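Local coordinates for protein cellulose 1,4-beta-cellobiosidase (PDB 4JJJ) that probably hydrolyses cellulose to release cellobiose, this chain being the glycosyl hydrolase family 48 catalytic part of a longer bacterial cellulase, at residues 262-267 with 350-355; 294-299 with 356-361; 325-330 with 360-365. The protein carries 1 engineered substitution. All coordinates share one frame; numbering follows the deposited sequence. Where two conformers were deposited one is given.

Contact 1 (262-267 with 350-355)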
loop_
_atom_site.group_PDB
_atom_site.type_symbol
_atom_site.label_atom_id
_atom_site.label_comp_id
_atom_site.label_asym_id
_atom_site.label_seq_id
_atom_site.Cartn_x
_atom_site.Cartn_y
_atom_site.Cartn_z
ATOM N N TYR A 262 -10.825 -11.790 4.869
ATOM C CA TYR A 262 -10.087 -11.129 5.954
ATOM C C TYR A 262 -9.866 -9.659 5.721
ATOM O O TYR A 262 -9.767 -8.878 6.647
ATOM C CB TYR A 262 -8.754 -11.808 6.177
ATOM C CG TYR A 262 -8.953 -13.176 6.906
ATOM C CD1 TYR A 262 -8.932 -13.248 8.288
ATOM C CD2 TYR A 262 -9.077 -14.345 6.194
ATOM C CE1 TYR A 262 -9.164 -14.432 8.908
ATOM C CE2 TYR A 262 -9.359 -15.565 6.828
ATOM C CZ TYR A 262 -9.345 -15.584 8.208
ATOM O OH TYR A 262 -9.578 -16.814 8.874
ATOM N N LEU A 263 -9.789 -9.281 4.455
ATOM C CA LEU A 263 -9.548 -7.850 4.063
ATOM C C LEU A 263 -10.685 -6.976 4.512
ATOM O O LEU A 263 -10.568 -5.726 4.604
ATOM C CB LEU A 263 -9.379 -7.751 2.555
ATOM C CG LEU A 263 -9.003 -6.406 1.929
ATOM C CD1 LEU A 263 -7.794 -5.888 2.649
ATOM C CD2 LEU A 263 -8.768 -6.645 0.402
ATOM N N ARG A 264 -11.832 -7.607 4.800
ATOM C CA ARG A 264 -12.885 -6.780 5.440
ATOM C C ARG A 264 -12.469 -6.041 6.704
ATOM O O ARG A 264 -13.084 -5.070 7.048
ATOM C CB ARG A 264 -14.175 -7.591 5.727
ATOM C CG ARG A 264 -14.812 -8.219 4.469
ATOM C CD ARG A 264 -16.088 -8.994 4.736
ATOM N NE ARG A 264 -15.785 -10.141 5.528
ATOM C CZ ARG A 264 -16.649 -10.796 6.352
ATOM N NH1 ARG A 264 -17.836 -10.304 6.645
ATOM N NH2 ARG A 264 -16.227 -11.899 6.930
ATOM N N TYR A 265 -11.488 -6.507 7.417
ATOM C CA TYR A 265 -10.979 -5.750 8.599
ATOM C C TYR A 265 -10.622 -4.317 8.214
ATOM O O TYR A 265 -10.792 -3.389 9.031
ATOM C CB TYR A 265 -9.736 -6.438 9.223
ATOM C CG TYR A 265 -10.135 -7.380 10.283
ATOM C CD1 TYR A 265 -10.577 -6.925 11.524
ATOM C CD2 TYR A 265 -10.062 -8.725 10.046
ATOM C CE1 TYR A 265 -10.947 -7.810 12.534
ATOM C CE2 TYR A 265 -10.463 -9.640 11.010
ATOM C CZ TYR A 265 -10.865 -9.199 12.280
ATOM O OH TYR A 265 -11.326 -10.068 13.277
ATOM N N ALA A 266 -10.170 -4.047 6.959
ATOM C CA ALA A 266 -9.866 -2.700 6.516
ATOM C C ALA A 266 -11.109 -1.776 6.436
ATOM O O ALA A 266 -10.932 -0.580 6.328
ATOM C CB ALA A 266 -9.149 -2.758 5.162
ATOM N N MET A 267 -12.307 -2.379 6.473
ATOM C CA MET A 267 -13.562 -1.671 6.322
ATOM C C MET A 267 -14.095 -1.065 7.597
ATOM O O MET A 267 -15.160 -0.407 7.579
ATOM C CB MET A 267 -14.582 -2.608 5.732
ATOM C CG MET A 267 -14.323 -3.042 4.310
ATOM S SD MET A 267 -15.704 -4.046 3.749
ATOM C CE MET A 267 -15.089 -4.721 2.242
ATOM N N GLN A 350 -22.097 -9.841 1.080
ATOM C CA GLN A 350 -22.885 -8.641 1.355
ATOM C C GLN A 350 -21.983 -7.454 1.688
ATOM O O GLN A 350 -22.233 -6.315 1.223
ATOM C CB GLN A 350 -23.819 -8.919 2.555
ATOM C CG GLN A 350 -24.774 -7.772 2.865
ATOM C CD GLN A 350 -25.866 -7.563 1.810
ATOM O OE1 GLN A 350 -26.507 -8.513 1.321
ATOM N NE2 GLN A 350 -26.168 -6.261 1.537
ATOM N N ASP A 351 -20.995 -7.710 2.487
ATOM C CA ASP A 351 -20.087 -6.621 2.926
ATOM C C ASP A 351 -19.390 -6.053 1.694
ATOM O O ASP A 351 -19.237 -4.818 1.558
ATOM C CB ASP A 351 -19.141 -7.086 4.030
ATOM C CG ASP A 351 -19.780 -7.232 5.346
ATOM O OD1 ASP A 351 -20.931 -6.801 5.580
ATOM O OD2 ASP A 351 -19.134 -7.845 6.206
ATOM N N TRP A 352 -18.893 -6.932 0.815
ATOM C CA TRP A 352 -18.189 -6.491 -0.422
ATOM C C TRP A 352 -19.154 -5.837 -1.385
ATOM O O TRP A 352 -18.771 -4.911 -2.082
ATOM C CB TRP A 352 -17.416 -7.627 -1.029
ATOM C CG TRP A 352 -16.067 -7.757 -0.351
ATOM C CD1 TRP A 352 -15.683 -8.698 0.586
ATOM C CD2 TRP A 352 -15.001 -6.878 -0.474
ATOM N NE1 TRP A 352 -14.388 -8.464 0.982
ATOM C CE2 TRP A 352 -13.949 -7.358 0.303
ATOM C CE3 TRP A 352 -14.791 -5.721 -1.253
ATOM C CZ2 TRP A 352 -12.733 -6.722 0.345
ATOM C CZ3 TRP A 352 -13.559 -5.130 -1.247
ATOM C CH2 TRP A 352 -12.531 -5.616 -0.441
ATOM N N ALA A 353 -20.453 -6.274 -1.419
ATOM C CA ALA A 353 -21.414 -5.575 -2.295
ATOM C C ALA A 353 -21.677 -4.142 -1.769
ATOM O O ALA A 353 -21.692 -3.146 -2.547
ATOM C CB ALA A 353 -22.680 -6.343 -2.396
ATOM N N THR A 354 -21.727 -4.012 -0.455
ATOM C CA THR A 354 -21.873 -2.663 0.148
ATOM C C THR A 354 -20.629 -1.823 -0.146
ATOM O O THR A 354 -20.758 -0.691 -0.554
ATOM C CB THR A 354 -22.111 -2.793 1.634
ATOM O OG1 THR A 354 -23.273 -3.586 1.853
ATOM C CG2 THR A 354 -22.279 -1.475 2.257
ATOM N N SER A 355 -19.495 -2.428 0.022
ATOM C CA SER A 355 -18.200 -1.726 -0.278
ATOM C C SER A 355 -18.049 -1.303 -1.753
ATOM O O SER A 355 -17.551 -0.220 -2.031
ATOM C CB SER A 355 -16.981 -2.574 0.146
ATOM O OG SER A 355 -15.758 -1.849 0.045
#
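Arg264 and Asp351 bring their CA atoms to 7.6 Å and Met267 and Ser355 to 8.1 Å, a spacing wide enough for side chains to fill the gap. Segment 262-267 carries the end of a helix on into 3-10 geometry; the other is helical throughout.

The main apolar evidence lies at the Trp352 ring. Met267 CE stands 3.4 Å from the centroid of the six-membered ring and only 9° off its normal, a CH-pi contact over the face. The Met267 chain is extended beyond CG, which carries the methyl to the indole and leaves SD farther back along nearly the same normal, a Met-aromatic arrangement. The same CE also reaches Ser355 CB at 3.5 Å. Leu263 meets the indole differently, at its edge and near the ring plane, with CD2 4.0 Å from Trp352 CZ2. Trp352 NE1 is hydrogen-bonded to Gly260 O, which fixes the rotation of the ring.

The polar half is a salt bridge: Arg264 NH1 donates to Asp351 OD2 at 2.8 Å with an N-H...O angle of 155°. The bend at chi3 (-66°) turns the guanidinium toward Asp351, and OD2 lies at its edge, close to its plane. The donor approaches OD2 from the anti side but well tilted out of the carboxylate plane.

Asp351 OD2 is also paired with Lys290 NZ, while Arg264 NH2 is paired with Asp261 and Glu133. The charges alternate in sign around the buried Arg264-Asp351 pair, which is likely to keep Arg264 cationic and Asp351 ionised beside the apolar indole packing.

Contact 2 (294-299 with 356-361). With ZN (zinc ion), chain T; BGC (beta-D-glucopyranose), chain D.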
loop_
_atom_site.group_PDB
_atom_site.type_symbol
_atom_site.label_atom_id
_atom_site.label_comp_id
_atom_site.label_asym_id
_atom_site.label_seq_id
_atom_site.Cartn_x
_atom_site.Cartn_y
_atom_site.Cartn_z
ATOM N N HIS A 294 -17.176 1.483 7.748
ATOM C CA HIS A 294 -17.183 2.562 6.731
ATOM C C HIS A 294 -17.192 1.971 5.320
ATOM O O HIS A 294 -17.514 2.673 4.386
ATOM C CB HIS A 294 -16.064 3.551 6.945
ATOM C CG HIS A 294 -14.719 2.939 7.068
ATOM N ND1 HIS A 294 -14.133 2.235 6.025
ATOM C CD2 HIS A 294 -13.870 2.872 8.110
ATOM C CE1 HIS A 294 -12.944 1.819 6.439
ATOM N NE2 HIS A 294 -12.757 2.193 7.696
ATOM N N TYR A 295 -16.873 0.658 5.215
ATOM C CA TYR A 295 -17.005 -0.020 3.917
ATOM C C TYR A 295 -16.086 0.506 2.865
ATOM O O TYR A 295 -16.306 0.219 1.661
ATOM C CB TYR A 295 -18.462 -0.008 3.446
ATOM C CG TYR A 295 -19.370 -0.856 4.305
ATOM C CD1 TYR A 295 -19.296 -2.236 4.309
ATOM C CD2 TYR A 295 -20.318 -0.215 5.091
ATOM C CE1 TYR A 295 -20.201 -2.978 5.077
ATOM C CE2 TYR A 295 -21.176 -0.914 5.880
ATOM C CZ TYR A 295 -21.174 -2.274 5.817
ATOM O OH TYR A 295 -22.044 -3.096 6.591
ATOM N N LEU A 296 -14.990 1.138 3.250
ATOM C CA LEU A 296 -13.935 1.526 2.331
ATOM C C LEU A 296 -12.675 0.746 2.593
ATOM O O LEU A 296 -12.550 0.113 3.679
ATOM C CB LEU A 296 -13.649 3.027 2.484
ATOM C CG LEU A 296 -14.798 3.930 2.136
ATOM C CD1 LEU A 296 -14.422 5.378 2.428
ATOM C CD2 LEU A 296 -15.288 3.817 0.709
ATOM N N LEU A 297 -11.737 0.707 1.639
ATOM C CA LEU A 297 -10.401 0.098 1.863
ATOM C C LEU A 297 -9.535 1.127 2.591
ATOM O O LEU A 297 -8.982 2.032 1.934
ATOM C CB LEU A 297 -9.743 -0.398 0.601
ATOM C CG LEU A 297 -10.418 -1.641 0.042
ATOM C CD1 LEU A 297 -9.987 -1.879 -1.358
ATOM C CD2 LEU A 297 -9.818 -2.870 0.843
ATOM N N SER A 298 -9.516 1.051 3.929
ATOM C CA SER A 298 -8.715 1.935 4.688
ATOM C C SER A 298 -7.193 1.652 4.608
ATOM O O SER A 298 -6.776 0.750 3.913
ATOM C CB SER A 298 -9.171 1.999 6.100
ATOM O OG SER A 298 -8.762 0.805 6.774
ATOM N N TRP A 299 -6.437 2.526 5.266
ATOM C CA TRP A 299 -4.993 2.474 5.133
ATOM C C TRP A 299 -4.404 1.238 5.688
ATOM O O TRP A 299 -3.360 0.785 5.258
ATOM C CB TRP A 299 -4.391 3.663 5.857
ATOM C CG TRP A 299 -2.955 4.003 5.534
ATOM C CD1 TRP A 299 -1.848 3.690 6.232
ATOM C CD2 TRP A 299 -2.525 4.833 4.466
ATOM N NE1 TRP A 299 -0.740 4.284 5.689
ATOM C CE2 TRP A 299 -1.140 5.014 4.599
ATOM C CE3 TRP A 299 -3.203 5.502 3.466
ATOM C CZ2 TRP A 299 -0.423 5.813 3.690
ATOM C CZ3 TRP A 299 -2.491 6.231 2.538
ATOM C CH2 TRP A 299 -1.114 6.380 2.639
ATOM N N PHE A 356 -18.437 -2.185 -2.691
ATOM C CA PHE A 356 -18.395 -1.866 -4.111
ATOM C C PHE A 356 -19.117 -0.534 -4.363
ATOM O O PHE A 356 -18.597 0.402 -5.000
ATOM C CB PHE A 356 -18.951 -3.021 -4.899
ATOM C CG PHE A 356 -19.046 -2.825 -6.390
ATOM C CD1 PHE A 356 -17.996 -2.321 -7.116
ATOM C CD2 PHE A 356 -20.166 -3.207 -7.111
ATOM C CE1 PHE A 356 -18.055 -2.167 -8.487
ATOM C CE2 PHE A 356 -20.250 -3.091 -8.472
ATOM C CZ PHE A 356 -19.191 -2.561 -9.180
ATOM N N ASP A 357 -20.362 -0.476 -3.919
ATOM C CA ASP A 357 -21.176 0.732 -4.028
ATOM C C ASP A 357 -20.542 1.929 -3.299
ATOM O O ASP A 357 -20.388 3.018 -3.907
ATOM C CB ASP A 357 -22.566 0.461 -3.457
ATOM C CG ASP A 357 -23.410 1.706 -3.287
ATOM O OD1 ASP A 357 -23.563 2.377 -4.314
ATOM O OD2 ASP A 357 -23.814 2.007 -2.098
ATOM N N ARG A 358 -20.175 1.729 -2.035
ATOM C CA ARG A 358 -19.650 2.794 -1.226
ATOM C C ARG A 358 -18.323 3.398 -1.826
ATOM O O ARG A 358 -18.118 4.615 -1.860
ATOM C CB ARG A 358 -19.353 2.356 0.186
ATOM C CG ARG A 358 -19.137 3.499 1.169
ATOM C CD ARG A 358 -20.382 4.282 1.484
ATOM N NE ARG A 358 -21.482 3.550 2.079
ATOM C CZ ARG A 358 -21.574 3.356 3.412
ATOM N NH1 ARG A 358 -20.652 3.734 4.253
ATOM N NH2 ARG A 358 -22.622 2.756 3.915
ATOM N N GLN A 359 -17.482 2.503 -2.355
ATOM C CA GLN A 359 -16.215 2.972 -2.925
ATOM C C GLN A 359 -16.499 3.830 -4.152
ATOM O O GLN A 359 -15.860 4.879 -4.326
ATOM C CB GLN A 359 -15.343 1.790 -3.313
ATOM C CG GLN A 359 -14.739 1.023 -2.132
ATOM C CD GLN A 359 -13.726 -0.014 -2.575
ATOM O OE1 GLN A 359 -12.941 0.163 -3.506
ATOM N NE2 GLN A 359 -13.860 -1.178 -1.965
ATOM N N LEU A 360 -17.444 3.464 -5.035
ATOM C CA LEU A 360 -17.735 4.297 -6.155
ATOM C C LEU A 360 -18.323 5.627 -5.738
ATOM O O LEU A 360 -17.960 6.660 -6.384
ATOM C CB LEU A 360 -18.691 3.583 -7.129
ATOM C CG LEU A 360 -17.974 2.477 -7.961
ATOM C CD1 LEU A 360 -19.054 1.497 -8.484
ATOM C CD2 LEU A 360 -17.173 3.144 -9.066
ATOM N N GLU A 361 -19.182 5.678 -4.748
ATOM C CA GLU A 361 -19.708 6.989 -4.260
ATOM C C GLU A 361 -18.588 7.871 -3.692
ATOM O O GLU A 361 -18.516 9.022 -4.055
ATOM C CB GLU A 361 -20.704 6.749 -3.163
ATOM C CG GLU A 361 -21.988 6.171 -3.656
ATOM C CD GLU A 361 -23.095 6.203 -2.601
ATOM O OE1 GLU A 361 -23.046 6.972 -1.648
ATOM O OE2 GLU A 361 -24.064 5.370 -2.659
HETATM ZN ZN ZN T . -24.656 4.023 -3.986
HETATM C C2 BGC D . 2.211 2.693 4.359
HETATM C C3 BGC D . 2.523 2.638 5.855
HETATM C C4 BGC D . 1.718 1.544 6.478
HETATM C C5 BGC D . 1.896 0.196 5.834
HETATM C C6 BGC D . 1.049 -0.916 6.441
HETATM C C1 BGC D . 2.312 1.297 3.813
HETATM O O1 BGC D . 1.933 1.302 2.428
HETATM O O2 BGC D . 3.059 3.604 3.627
HETATM O O3 BGC D . 2.117 3.916 6.405
HETATM O O4 BGC D . 2.354 1.414 7.798
HETATM O O5 BGC D . 1.506 0.334 4.457
HETATM O O6 BGC D . -0.349 -0.507 6.403
HETATM O O HOH W 1 -18.259 5.294 4.020
HETATM O O HOH W 2 -26.577 3.578 -3.410
#
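Arg358 turns one face of its guanidinium toward the Tyr295 ring, with NH2 3.9 Å from Tyr295 CD2. The two planes stand 78° apart, so the groups are not stacked on each other; Arg358 makes its cation-pi contact with Tyr396 instead. Bends at chi2 (70°) and chi3 fold the arginine chain back and place its head beside the turn at His294 and Tyr295.

A water completes this junction. It donates to His294 O at 2.7 Å and accepts from Arg358 NH1 at 2.9 Å, lying in the guanidinium plane at its edge, so the loop carbonyl is tied to the helix through one solvent molecule. Within the turn, His294 ND1 accepts the backbone N-H of Leu296 in its ring plane, and NE2 is hydrogen-bonded to Ser319 O, which holds the imidazole at both nitrogens.

Leu296 fills the space next to the helix backbone: its CD2 is 3.8 Å from Gln359 CA and also touches Arg358 CG. Leu297 CD1 lies 4.0 Å from Gln359 NE2, an amide nitrogen hydrogen-bonded to Ser355 OG.

Both segments lead on to bound groups. Asp357 OD1 and Glu361 OE2, one helical turn apart, each bind the zinc ion at 2.0 Å, with a water as a further ligand. At the far end of the loop, Trp299 NE1 donates to glucose O3 at 3.0 Å and a nearly straight 171°. The arrangement is that of an (alpha/alpha)6 barrel glycosidase, in which a loop packed on a barrel helix carries a sugar-binding residue of the substrate pocket.

Contact 3 (325-330 with 360-365). With ZN (zinc ion), chain T.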
loop_
_atom_site.group_PDB
_atom_site.type_symbol
_atom_site.label_atom_id
_atom_site.label_comp_id
_atom_site.label_asym_id
_atom_site.label_seq_id
_atom_site.Cartn_x
_atom_site.Cartn_y
_atom_site.Cartn_z
ATOM N N GLY A 325 -6.602 6.460 -3.443
ATOM C CA GLY A 325 -5.587 5.663 -4.165
ATOM C C GLY A 325 -5.584 4.221 -3.813
ATOM O O GLY A 325 -4.971 3.407 -4.604
ATOM N N TYR A 326 -6.172 3.847 -2.688
ATOM C CA TYR A 326 -6.279 2.452 -2.232
ATOM C C TYR A 326 -7.499 1.743 -2.771
ATOM O O TYR A 326 -7.599 0.547 -2.748
ATOM C CB TYR A 326 -6.278 2.313 -0.697
ATOM C CG TYR A 326 -4.919 2.490 -0.056
ATOM C CD1 TYR A 326 -3.959 3.346 -0.526
ATOM C CD2 TYR A 326 -4.714 1.833 1.154
ATOM C CE1 TYR A 326 -2.758 3.477 0.132
ATOM C CE2 TYR A 326 -3.495 1.916 1.819
ATOM C CZ TYR A 326 -2.545 2.716 1.320
ATOM O OH TYR A 326 -1.327 2.775 1.962
ATOM N N GLN A 327 -8.529 2.516 -3.172
ATOM C CA GLN A 327 -9.778 1.837 -3.456
ATOM C C GLN A 327 -9.658 0.943 -4.672
ATOM O O GLN A 327 -8.872 1.249 -5.574
ATOM C CB GLN A 327 -10.948 2.821 -3.633
ATOM C CG GLN A 327 -11.057 3.892 -2.514
ATOM C CD GLN A 327 -11.047 3.241 -1.117
ATOM O OE1 GLN A 327 -10.106 3.575 -0.307
ATOM N NE2 GLN A 327 -11.827 2.332 -0.870
ATOM N N ASN A 328 -10.468 -0.095 -4.698
ATOM C CA ASN A 328 -10.322 -1.066 -5.757
ATOM C C ASN A 328 -11.678 -1.584 -6.117
ATOM O O ASN A 328 -12.126 -2.621 -5.623
ATOM C CB ASN A 328 -9.370 -2.195 -5.363
ATOM C CG ASN A 328 -8.870 -2.954 -6.548
ATOM O OD1 ASN A 328 -9.611 -3.208 -7.491
ATOM N ND2 ASN A 328 -7.570 -3.294 -6.544
ATOM N N VAL A 329 -12.282 -0.824 -7.027
ATOM C CA VAL A 329 -13.652 -1.145 -7.374
ATOM C C VAL A 329 -13.702 -2.450 -8.187
ATOM O O VAL A 329 -14.777 -3.100 -8.256
ATOM C CB VAL A 329 -14.290 -0.003 -8.118
ATOM C CG1 VAL A 329 -14.432 1.179 -7.147
ATOM C CG2 VAL A 329 -13.657 0.330 -9.453
ATOM N N LEU A 330 -12.604 -2.815 -8.825
ATOM C CA LEU A 330 -12.554 -4.076 -9.579
ATOM C C LEU A 330 -12.496 -5.241 -8.637
ATOM O O LEU A 330 -13.304 -6.173 -8.792
ATOM C CB LEU A 330 -11.318 -4.028 -10.532
ATOM C CG LEU A 330 -11.107 -5.126 -11.566
ATOM C CD1 LEU A 330 -10.939 -6.499 -10.910
ATOM C CD2 LEU A 330 -12.264 -5.178 -12.571
ATOM N N LEU A 360 -17.444 3.464 -5.035
ATOM C CA LEU A 360 -17.735 4.297 -6.155
ATOM C C LEU A 360 -18.323 5.627 -5.738
ATOM O O LEU A 360 -17.960 6.660 -6.384
ATOM C CB LEU A 360 -18.691 3.583 -7.129
ATOM C CG LEU A 360 -17.974 2.477 -7.961
ATOM C CD1 LEU A 360 -19.054 1.497 -8.484
ATOM C CD2 LEU A 360 -17.173 3.144 -9.066
ATOM N N GLU A 361 -19.182 5.678 -4.748
ATOM C CA GLU A 361 -19.708 6.989 -4.260
ATOM C C GLU A 361 -18.588 7.871 -3.692
ATOM O O GLU A 361 -18.516 9.022 -4.055
ATOM C CB GLU A 361 -20.704 6.749 -3.163
ATOM C CG GLU A 361 -21.988 6.171 -3.656
ATOM C CD GLU A 361 -23.095 6.203 -2.601
ATOM O OE1 GLU A 361 -23.046 6.972 -1.648
ATOM O OE2 GLU A 361 -24.064 5.370 -2.659
ATOM N N PHE A 362 -17.688 7.249 -2.925
ATOM C CA PHE A 362 -16.519 7.945 -2.349
ATOM C C PHE A 362 -15.620 8.567 -3.395
ATOM O O PHE A 362 -15.301 9.740 -3.335
ATOM C CB PHE A 362 -15.717 6.906 -1.547
ATOM C CG PHE A 362 -14.502 7.364 -0.850
ATOM C CD1 PHE A 362 -14.549 8.200 0.230
ATOM C CD2 PHE A 362 -13.269 6.753 -1.132
ATOM C CE1 PHE A 362 -13.414 8.508 0.959
ATOM C CE2 PHE A 362 -12.148 7.084 -0.381
ATOM C CZ PHE A 362 -12.197 7.939 0.653
ATOM N N LEU A 363 -15.287 7.802 -4.462
ATOM C CA LEU A 363 -14.453 8.293 -5.483
ATOM C C LEU A 363 -15.070 9.480 -6.268
ATOM O O LEU A 363 -14.443 10.422 -6.663
ATOM C CB LEU A 363 -14.091 7.146 -6.392
ATOM C CG LEU A 363 -13.228 6.035 -5.848
ATOM C CD1 LEU A 363 -12.990 4.961 -6.900
ATOM C CD2 LEU A 363 -11.873 6.558 -5.286
ATOM N N GLN A 364 -16.391 9.403 -6.451
ATOM C CA GLN A 364 -17.123 10.456 -7.150
ATOM C C GLN A 364 -17.208 11.718 -6.254
ATOM O O GLN A 364 -16.995 12.830 -6.775
ATOM C CB GLN A 364 -18.501 9.977 -7.567
ATOM C CG GLN A 364 -19.266 10.966 -8.384
ATOM C CD GLN A 364 -18.611 11.425 -9.694
ATOM O OE1 GLN A 364 -18.892 10.914 -10.752
ATOM N NE2 GLN A 364 -17.661 12.355 -9.660
ATOM N N TRP A 365 -17.455 11.527 -4.977
ATOM C CA TRP A 365 -17.499 12.609 -4.000
ATOM C C TRP A 365 -16.172 13.344 -4.000
ATOM O O TRP A 365 -16.120 14.588 -3.866
ATOM C CB TRP A 365 -17.794 12.058 -2.636
ATOM C CG TRP A 365 -17.625 13.043 -1.502
ATOM C CD1 TRP A 365 -18.297 14.202 -1.315
ATOM C CD2 TRP A 365 -16.706 12.920 -0.403
ATOM N NE1 TRP A 365 -17.846 14.831 -0.182
ATOM C CE2 TRP A 365 -16.908 14.049 0.439
ATOM C CE3 TRP A 365 -15.785 11.951 -0.027
ATOM C CZ2 TRP A 365 -16.165 14.263 1.570
ATOM C CZ3 TRP A 365 -15.003 12.188 1.104
ATOM C CH2 TRP A 365 -15.212 13.286 1.920
HETATM ZN ZN ZN T . -24.656 4.023 -3.986
HETATM O O HOH W 2 -26.577 3.578 -3.410
#
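Gln327, whose side chain reaches Phe362 and Leu363, offers its backbone carbonyl to Arg424 NH1, and the carbonyl of Gly325 binds the same nitrogen. Two acceptors therefore grip one guanidinium nitrogen and hold the turn ahead of helix 329-337. Asn328 is the N-cap of that helix, its OD1 accepting the N-H of Ala331.

Across the contact the packing is apolar. Gln327 CG lies 3.9 Å from Phe362 CD2, near the ring plane at its edge, and the same methylene is 3.9 Å from Leu363 CD2. A bend at chi2 (-52°) turns the end of the glutamine across the edge of Phe362, at about a right angle, and the amide stands 80° from the ring plane. Cut back to an alanine, Gln327 would lose the CG methylene, which would probably leave the Phe362 edge and the Leu363 methyl without cover and open a gap against helix 348-365.

Val329 supplies the second point of contact, where the backbones approach more closely: its CA is 6.9 Å from that of Leu360, against 8.2 Å between the CA atoms of Gln327 and Leu363. With chi1 at -67°, Val329 CG1 faces the other helix and touches Leu360 CG at 3.9 Å and Leu363 CD1 at 4.1 Å. This single methyl bridges two residues spaced nearly one helical turn apart.

Leu363 also packs on Asn421 of helix 416-432, and Leu360 on Arg436 of helix 435-450. Asn328 and Leu330 meet helix 223-242, so the contact joins the start of helix 329-337 to helix 348-365 amid three further helices.

In the fold
The three contacts share helix 348-365, whose successive windows 350-355, 356-361 and 360-365, the last two sharing Leu360 and Glu361, meet, in order, segments 262-267, 294-299 and 325-330. Contact centres 1 and 2 lie 8 Å apart, and those of 2 and 3 lie 6 Å apart. Contacts 1 and 3 are 13 Å apart and do not touch, their nearest atoms being about 5 Å away. Contact 2 joins them: Ala266 O is 2.6 Å from Ser298 OG, and Gln359 OE1 is 2.8 Å from Asn328 N, both probable hydrogen bonds. One helix of the (alpha/alpha)6 barrel thus lines up a helix end, a loop and a helix start, of which Trp299 and Tyr326 belong to the glycan pocket.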